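Local coordinates for TarM (PDB 4X7R), which belongs to the GT-B glycosyltransferases of group 1 and holds uridine-5'-diphosphate and glycan ligands in neighbouring pockets, at residues F23-S26 with K27-D31; Y67-F70 with E71-Q75; N85-L88 with Y89-I92. The protein carries 1 engineered substitution. All coordinates share one frame; numbering follows the deposited sequence.

Interaction 1: residues F23-S26 with K27-D31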
loop_
_atom_site.group_PDB
_atom_site.type_symbol
_atom_site.label_atom_id
_atom_site.label_comp_id
_atom_site.label_asym_id
_atom_site.label_seq_id
_atom_site.Cartn_x
_atom_site.Cartn_y
_atom_site.Cartn_z
ATOM N N PHE A 23 -4.654 -1.242 9.185
ATOM C CA PHE A 23 -6.089 -1.030 9.431
ATOM C C PHE A 23 -6.629 -1.966 10.527
ATOM O O PHE A 23 -7.432 -1.544 11.378
ATOM C CB PHE A 23 -6.896 -1.249 8.133
ATOM C CG PHE A 23 -6.717 -0.243 7.015
ATOM C CD1 PHE A 23 -6.499 1.105 7.293
ATOM C CD2 PHE A 23 -6.812 -0.635 5.680
ATOM C CE1 PHE A 23 -6.345 2.035 6.259
ATOM C CE2 PHE A 23 -6.664 0.297 4.648
ATOM C CZ PHE A 23 -6.436 1.626 4.947
ATOM N N ASN A 24 -6.215 -3.252 10.480
ATOM C CA ASN A 24 -6.652 -4.228 11.461
ATOM C C ASN A 24 -5.967 -3.967 12.800
ATOM O O ASN A 24 -6.622 -4.084 13.831
ATOM C CB ASN A 24 -6.422 -5.676 10.985
ATOM C CG ASN A 24 -7.171 -6.662 11.843
ATOM O OD1 ASN A 24 -8.339 -6.457 12.155
ATOM N ND2 ASN A 24 -6.527 -7.748 12.251
ATOM N N ARG A 25 -4.678 -3.566 12.782
ATOM C CA ARG A 25 -3.938 -3.214 14.002
ATOM C C ARG A 25 -4.590 -2.019 14.677
ATOM O O ARG A 25 -4.670 -1.975 15.897
ATOM C CB ARG A 25 -2.466 -2.886 13.684
ATOM C CG ARG A 25 -1.573 -2.971 14.938
ATOM C CD ARG A 25 -0.185 -2.404 14.769
ATOM N NE ARG A 25 0.523 -3.012 13.638
ATOM C CZ ARG A 25 1.253 -2.327 12.769
ATOM N NH1 ARG A 25 1.366 -1.012 12.881
ATOM N NH2 ARG A 25 1.857 -2.948 11.766
ATOM N N SER A 26 -5.038 -1.025 13.879
ATOM C CA SER A 26 -5.694 0.167 14.430
ATOM C C SER A 26 -6.971 -0.243 15.133
ATOM O O SER A 26 -7.217 0.180 16.272
ATOM C CB SER A 26 -5.996 1.174 13.326
ATOM O OG SER A 26 -6.681 2.252 13.923
ATOM N N LYS A 27 -7.773 -1.101 14.485
ATOM C CA LYS A 27 -9.024 -1.607 15.082
ATOM C C LYS A 27 -8.743 -2.299 16.433
ATOM O O LYS A 27 -9.437 -2.036 17.405
ATOM C CB LYS A 27 -9.745 -2.575 14.125
ATOM C CG LYS A 27 -11.036 -3.132 14.738
ATOM C CD LYS A 27 -11.461 -4.439 14.159
ATOM C CE LYS A 27 -11.250 -5.577 15.124
ATOM N NZ LYS A 27 -10.698 -6.778 14.428
ATOM N N GLU A 28 -7.693 -3.133 16.493
ATOM C CA GLU A 28 -7.335 -3.856 17.730
ATOM C C GLU A 28 -6.866 -2.932 18.852
ATOM O O GLU A 28 -7.296 -3.121 19.981
ATOM C CB GLU A 28 -6.349 -5.000 17.450
ATOM C CG GLU A 28 -6.961 -6.127 16.625
ATOM C CD GLU A 28 -8.193 -6.828 17.185
ATOM O OE1 GLU A 28 -8.487 -6.680 18.395
ATOM O OE2 GLU A 28 -8.862 -7.542 16.404
ATOM N N PHE A 29 -6.016 -1.909 18.537
ATOM C CA PHE A 29 -5.578 -0.964 19.567
ATOM C C PHE A 29 -6.748 -0.107 20.111
ATOM O O PHE A 29 -6.851 0.088 21.325
ATOM C CB PHE A 29 -4.377 -0.118 19.098
ATOM C CG PHE A 29 -3.058 -0.866 18.969
ATOM C CD1 PHE A 29 -2.659 -1.785 19.943
ATOM C CD2 PHE A 29 -2.164 -0.563 17.941
ATOM C CE1 PHE A 29 -1.424 -2.442 19.844
ATOM C CE2 PHE A 29 -0.906 -1.164 17.888
ATOM C CZ PHE A 29 -0.563 -2.136 18.808
ATOM N N TYR A 30 -7.655 0.346 19.225
ATOM C CA TYR A 30 -8.838 1.105 19.623
ATOM C C TYR A 30 -9.740 0.270 20.538
ATOM O O TYR A 30 -10.257 0.800 21.520
ATOM C CB TYR A 30 -9.615 1.599 18.390
ATOM C CG TYR A 30 -9.256 3.010 17.978
ATOM C CD1 TYR A 30 -9.709 4.108 18.706
ATOM C CD2 TYR A 30 -8.479 3.251 16.851
ATOM C CE1 TYR A 30 -9.384 5.412 18.326
ATOM C CE2 TYR A 30 -8.146 4.553 16.460
ATOM C CZ TYR A 30 -8.608 5.629 17.198
ATOM O OH TYR A 30 -8.262 6.906 16.840
ATOM N N ASP A 31 -9.900 -1.036 20.251
ATOM C CA ASP A 31 -10.705 -1.947 21.114
ATOM C C ASP A 31 -10.059 -2.140 22.494
ATOM O O ASP A 31 -10.754 -2.401 23.460
ATOM C CB ASP A 31 -10.914 -3.306 20.420
ATOM C CG ASP A 31 -11.905 -3.243 19.268
ATOM O OD1 ASP A 31 -12.543 -2.169 19.081
ATOM O OD2 ASP A 31 -12.093 -4.270 18.593
HETATM O O HOH W 1 -7.738 -8.924 14.450
#

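Interaction 2: residues Y67-F70 with E71-Q75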
loop_
_atom_site.group_PDB
_atom_site.type_symbol
_atom_site.label_atom_id
_atom_site.label_comp_id
_atom_site.label_asym_id
_atom_site.label_seq_id
_atom_site.Cartn_x
_atom_site.Cartn_y
_atom_site.Cartn_z
ATOM N N TYR A 67 -3.688 11.217 9.546
ATOM C CA TYR A 67 -2.993 12.503 9.620
ATOM C C TYR A 67 -2.060 12.543 8.391
ATOM O O TYR A 67 -1.316 11.601 8.165
ATOM C CB TYR A 67 -2.150 12.599 10.886
ATOM C CG TYR A 67 -2.978 12.614 12.143
ATOM C CD1 TYR A 67 -3.669 13.765 12.535
ATOM C CD2 TYR A 67 -3.048 11.491 12.969
ATOM C CE1 TYR A 67 -4.412 13.794 13.723
ATOM C CE2 TYR A 67 -3.785 11.513 14.156
ATOM C CZ TYR A 67 -4.479 12.658 14.520
ATOM O OH TYR A 67 -5.192 12.684 15.683
ATOM N N ASN A 68 -2.151 13.587 7.569
ATOM C CA ASN A 68 -1.316 13.734 6.388
ATOM C C ASN A 68 -0.579 15.096 6.456
ATOM O O ASN A 68 -1.173 16.091 6.857
ATOM C CB ASN A 68 -2.147 13.566 5.117
ATOM C CG ASN A 68 -1.359 13.820 3.849
ATOM O OD1 ASN A 68 -1.290 14.953 3.331
ATOM N ND2 ASN A 68 -0.706 12.781 3.354
ATOM N N VAL A 69 0.715 15.115 6.114
ATOM C CA VAL A 69 1.583 16.311 6.157
ATOM C C VAL A 69 1.013 17.497 5.345
ATOM O O VAL A 69 0.993 18.598 5.860
ATOM C CB VAL A 69 3.078 15.986 5.805
ATOM C CG1 VAL A 69 3.225 15.425 4.387
ATOM C CG2 VAL A 69 3.978 17.212 6.004
ATOM N N PHE A 70 0.576 17.274 4.083
ATOM C CA PHE A 70 0.002 18.340 3.248
ATOM C C PHE A 70 -1.341 18.778 3.775
ATOM O O PHE A 70 -1.578 19.981 3.853
ATOM C CB PHE A 70 -0.038 17.966 1.758
ATOM C CG PHE A 70 1.358 17.705 1.250
ATOM C CD1 PHE A 70 2.285 18.743 1.149
ATOM C CD2 PHE A 70 1.796 16.403 1.015
ATOM C CE1 PHE A 70 3.606 18.488 0.763
ATOM C CE2 PHE A 70 3.113 16.149 0.608
ATOM C CZ PHE A 70 4.005 17.189 0.474
ATOM N N GLU A 71 -2.176 17.819 4.239
ATOM C CA GLU A 71 -3.504 18.113 4.817
ATOM C C GLU A 71 -3.422 18.986 6.055
ATOM O O GLU A 71 -4.263 19.851 6.227
ATOM C CB GLU A 71 -4.280 16.816 5.141
ATOM C CG GLU A 71 -4.704 16.057 3.896
ATOM C CD GLU A 71 -5.777 16.704 3.040
ATOM O OE1 GLU A 71 -6.705 17.324 3.609
ATOM O OE2 GLU A 71 -5.701 16.570 1.797
ATOM N N TYR A 72 -2.417 18.760 6.907
ATOM C CA TYR A 72 -2.186 19.530 8.127
ATOM C C TYR A 72 -1.949 21.020 7.791
ATOM O O TYR A 72 -2.572 21.887 8.400
ATOM C CB TYR A 72 -0.981 18.937 8.872
ATOM C CG TYR A 72 -0.456 19.780 10.015
ATOM C CD1 TYR A 72 -1.118 19.819 11.242
ATOM C CD2 TYR A 72 0.728 20.498 9.890
ATOM C CE1 TYR A 72 -0.647 20.610 12.294
ATOM C CE2 TYR A 72 1.225 21.266 10.941
ATOM C CZ TYR A 72 0.538 21.316 12.145
ATOM O OH TYR A 72 1.027 22.067 13.186
ATOM N N PHE A 73 -1.039 21.318 6.826
ATOM C CA PHE A 73 -0.768 22.713 6.476
ATOM C C PHE A 73 -1.889 23.310 5.636
ATOM O O PHE A 73 -2.124 24.510 5.714
ATOM C CB PHE A 73 0.585 22.843 5.757
ATOM C CG PHE A 73 1.760 22.467 6.625
ATOM C CD1 PHE A 73 2.139 23.271 7.697
ATOM C CD2 PHE A 73 2.463 21.293 6.397
ATOM C CE1 PHE A 73 3.239 22.935 8.486
ATOM C CE2 PHE A 73 3.550 20.947 7.198
ATOM C CZ PHE A 73 3.932 21.772 8.234
ATOM N N LYS A 74 -2.586 22.467 4.834
ATOM C CA LYS A 74 -3.717 22.894 4.011
ATOM C C LYS A 74 -4.859 23.362 4.919
ATOM O O LYS A 74 -5.459 24.392 4.648
ATOM C CB LYS A 74 -4.169 21.742 3.099
ATOM C CG LYS A 74 -5.330 22.057 2.156
ATOM C CD LYS A 74 -5.515 20.876 1.228
ATOM C CE LYS A 74 -6.664 21.048 0.282
ATOM N NZ LYS A 74 -6.505 20.173 -0.907
ATOM N N GLN A 75 -5.133 22.607 6.005
ATOM C CA GLN A 75 -6.169 22.906 6.994
ATOM C C GLN A 75 -5.874 24.196 7.729
ATOM O O GLN A 75 -6.791 24.986 7.909
ATOM C CB GLN A 75 -6.357 21.742 7.951
ATOM C CG GLN A 75 -7.221 20.615 7.375
ATOM C CD GLN A 75 -7.074 19.266 8.077
ATOM O OE1 GLN A 75 -6.400 19.110 9.113
ATOM N NE2 GLN A 75 -7.697 18.246 7.500
#

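Interaction 3: residues N85-L88 with Y89-I92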
loop_
_atom_site.group_PDB
_atom_site.type_symbol
_atom_site.label_atom_id
_atom_site.label_comp_id
_atom_site.label_asym_id
_atom_site.label_seq_id
_atom_site.Cartn_x
_atom_site.Cartn_y
_atom_site.Cartn_z
ATOM N N ASN A 85 -9.942 32.720 -3.397
ATOM C CA ASN A 85 -8.919 33.496 -4.097
ATOM C C ASN A 85 -9.377 33.830 -5.534
ATOM O O ASN A 85 -8.935 33.213 -6.505
ATOM C CB ASN A 85 -7.606 32.719 -4.081
ATOM C CG ASN A 85 -6.407 33.479 -4.564
ATOM O OD1 ASN A 85 -6.433 34.707 -4.744
ATOM N ND2 ASN A 85 -5.320 32.756 -4.745
ATOM N N LYS A 86 -10.288 34.806 -5.655
ATOM C CA LYS A 86 -10.862 35.243 -6.934
ATOM C C LYS A 86 -9.830 35.712 -7.947
ATOM O O LYS A 86 -10.012 35.465 -9.136
ATOM C CB LYS A 86 -11.935 36.336 -6.723
ATOM C CG LYS A 86 -13.063 35.948 -5.752
ATOM C CD LYS A 86 -14.117 35.077 -6.412
ATOM C CE LYS A 86 -14.768 34.139 -5.441
ATOM N NZ LYS A 86 -15.532 33.105 -6.170
ATOM N N LEU A 87 -8.753 36.371 -7.483
ATOM C CA LEU A 87 -7.694 36.908 -8.336
ATOM C C LEU A 87 -6.883 35.880 -9.113
ATOM O O LEU A 87 -6.436 36.183 -10.221
ATOM C CB LEU A 87 -6.783 37.887 -7.581
ATOM C CG LEU A 87 -7.456 39.159 -7.042
ATOM C CD1 LEU A 87 -6.447 40.023 -6.306
ATOM C CD2 LEU A 87 -8.135 39.960 -8.164
ATOM N N LEU A 88 -6.678 34.680 -8.544
ATOM C CA LEU A 88 -5.952 33.635 -9.240
ATOM C C LEU A 88 -6.817 33.178 -10.413
ATOM O O LEU A 88 -6.306 33.046 -11.517
ATOM C CB LEU A 88 -5.610 32.470 -8.284
ATOM C CG LEU A 88 -5.000 31.197 -8.877
ATOM C CD1 LEU A 88 -3.716 31.487 -9.620
ATOM C CD2 LEU A 88 -4.711 30.204 -7.798
ATOM N N TYR A 89 -8.133 32.996 -10.183
ATOM C CA TYR A 89 -9.070 32.564 -11.224
ATOM C C TYR A 89 -9.253 33.608 -12.303
ATOM O O TYR A 89 -9.342 33.247 -13.479
ATOM C CB TYR A 89 -10.412 32.139 -10.623
ATOM C CG TYR A 89 -10.292 30.889 -9.783
ATOM C CD1 TYR A 89 -10.269 29.628 -10.375
ATOM C CD2 TYR A 89 -10.191 30.964 -8.392
ATOM C CE1 TYR A 89 -10.154 28.474 -9.608
ATOM C CE2 TYR A 89 -10.060 29.815 -7.613
ATOM C CZ TYR A 89 -10.057 28.572 -8.228
ATOM O OH TYR A 89 -9.952 27.428 -7.484
ATOM N N LYS A 90 -9.258 34.905 -11.906
ATOM C CA LYS A 90 -9.376 36.042 -12.815
ATOM C C LYS A 90 -8.130 36.115 -13.697
ATOM O O LYS A 90 -8.271 36.275 -14.905
ATOM C CB LYS A 90 -9.583 37.353 -12.035
ATOM C CG LYS A 90 -9.824 38.578 -12.936
ATOM C CD LYS A 90 -10.167 39.840 -12.139
ATOM C CE LYS A 90 -10.888 40.890 -12.967
ATOM N NZ LYS A 90 -9.989 41.564 -13.948
ATOM N N HIS A 91 -6.923 35.949 -13.097
ATOM C CA HIS A 91 -5.615 35.931 -13.764
ATOM C C HIS A 91 -5.604 34.862 -14.883
ATOM O O HIS A 91 -5.250 35.173 -16.021
ATOM C CB HIS A 91 -4.495 35.664 -12.725
ATOM C CG HIS A 91 -3.134 35.355 -13.289
ATOM N ND1 HIS A 91 -2.632 34.038 -13.342
ATOM C CD2 HIS A 91 -2.194 36.198 -13.783
ATOM C CE1 HIS A 91 -1.427 34.140 -13.884
ATOM N NE2 HIS A 91 -1.121 35.421 -14.166
ATOM N N ILE A 92 -6.007 33.607 -14.542
ATOM C CA ILE A 92 -6.066 32.476 -15.484
ATOM C C ILE A 92 -7.028 32.790 -16.663
ATOM O O ILE A 92 -6.662 32.569 -17.820
ATOM C CB ILE A 92 -6.369 31.134 -14.754
ATOM C CG1 ILE A 92 -5.239 30.791 -13.744
ATOM C CG2 ILE A 92 -6.597 29.975 -15.757
ATOM C CD1 ILE A 92 -5.537 29.630 -12.811
#

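Interaction 1: residues F23-S26 with K27-D31
Asn24 and Lys27 lie side by side on one flank of a helix, and Lys27 NZ gives a weak hydrogen bond of 3.3 Å to Asn24 OD1. Both chains leave the backbone with CG beside the carbonyl carbon, but the lysine then kinks at chi3 (108°) and chi4, which sets NZ between the side chains of Asn24 and Glu28. Lys27 NZ also forms a salt bridge of 2.8 Å with Glu28 OE2, meeting that oxygen from above the carboxylate plane. A water completes the polar group: it accepts from Asn24 ND2 and donates to Glu28 OE2 at 2.6 Å, so that both ends of the amide are tied to the same charged pair. Amide, amine and carboxylate suit this partly exposed flank, where each can share its partners with water.

On another flank the methylenes of Arg25 pack against Phe29. Arg25 CD lies 3.4 Å from Phe29 CE2, approaching the ring obliquely; the guanidinium plane is turned 56° from the ring. A bend at chi3 (-55°) leads the guanidinium away from the ring, back along the helix, where NH2 forms a salt bridge with Asp226. On a third flank the hydroxyl Ser26 OG sits in the plane of the Tyr30 ring, at its edge, 3.6 Å from CD2. Under all this run regular i to i+4 backbone bonds, such as Phe29 N to Arg25 O at 3.0 Å.

Helix 17-31 is the crossover between strands 3-7 and 36-40 in a beta-alpha-beta unit. Ser26 OG is hydrogen-bonded to Ala36 O, Tyr30 OH to Asp37, Phe29 packs on Ile4 of strand 3-7, and helix 480-492 sets Trp487 edge-to-face against the Phe29 ring.

Interaction 2: residues Y67-F70 with E71-Q75
Asn68 carries its CG opposite the backbone N (chi1 175°), and a chi2 of -90° turns the amide so that OD1 faces the first turn of the helix while ND2 is directed elsewhere. Glu71 answers with a chain folded at its first two torsions, whose CG lies 3.6 Å from Asn68 OD1 and whose carboxylate is inclined 54° to the amide.

Asn68 OD1 receives Glu71 N at 3.1 Å, in the carbonyl plane and on a lone pair. Phe70 N reaches the same oxygen at a poor angle, making a weak second bond. One buried acceptor thus serves two amides that have no preceding helical turn to supply a carbonyl, which is why a short amide side chain suits the N-cap. The Asn68 backbone contributes too, since its carbonyl O accepts from Tyr72 N at 2.9 Å and starts the helical bonding. ND2 donates to Asp42 O and also bonds to Thr40 OG1, fixing which way the amide faces.

Valine and aromatic residues fill the other flanks. Val69 CG2 meets Phe73 CE2 at 3.9 Å, and Val69 O approaches Phe73 CD2 obliquely at 3.1 Å. Tyr72 brings CD2 over the centre of the Phe73 ring, 3.6 Å above its plane. Phe70 points to another side, where it packs on Ile177 and meets Phe168 edge-to-face. Broad rings suit a helix covered by strand 175-182 on one side and helix 203-214 on another.

The arrangement is a classical asparagine N-cap at a strand-to-helix junction. Strand 66-68, an outermost member of the seven-stranded parallel sheet, runs straight into helix 69-78, and the capping side chain ties the turn to the end of strand 36-40 and the residues just after it.

Interaction 3: residues N85-L88 with Y89-I92
Tyr89 lays its ring edge against the Asn85 carbonyl. Starting at CB, which lies 3.7 Å from Lys86 O, the chain turns with CG opposite the carbonyl carbon (chi1 -67°), a choice that brings the ring back beside the helix start. Along the edge of the ring, Tyr89 CD2 is 3.2 Å from Asn85 O and CE2 3.7 Å, with the oxygen near the ring plane. At the far end, OH leaves the helix altogether and is hydrogen-bonded to Val151 N of strand 150-157. Tyrosine suits the place because its ring can pack on Phe146 while its hydroxyl spans to the sheet backbone.

Asn85 occupies the N-cap position, yet its side chain makes no capping bond; its ND2 is hydrogen-bonded instead to Gly173 O. Its own carbonyl accepts only weakly from Leu88 N.

Leu88 and Ile92, one turn apart, run alongside each other from the same face of the helix, with Leu88 CD1 4.1 Å from Ile92 CD1. Both reach Phe144 of strand 139-147, branched aliphatic chains being well shaped to pack against an aromatic ring. Regular backbone bonds hold the turns, among them Lys90 N to Lys86 O and His91 N to Leu87 O, each 2.9 Å long.

The helix is broadly amphipathic: Lys86, Lys90 and His91 are exposed, though so is Leu87, while cohesion with the sheet rests on dispersion between methyls and rings, with the tyrosine hydroxyl adding one directional bond.

In the fold
Interactions 1 and 2 are both built around the seven-stranded parallel sheet: 17-31 crosses between two inner strands, and 69-78 leaves the outermost one. Interaction 3, with its centre 45 Å from that of interaction 1, lies on helix 86-95 against the long antiparallel sheet instead. Interaction 2 is the buried contact, built from a side-chain cap and aromatic packing; interaction 1 is mixed, its ion pair and water on one flank and ring contacts on another; interaction 3 is a surface helix with one face of methyls and a ring on the sheet. Helices 69-78 and 86-95 are consecutive, and both touch the antiparallel sheet, so interaction 2 leads from the parallel sheet's edge strand to the antiparallel one.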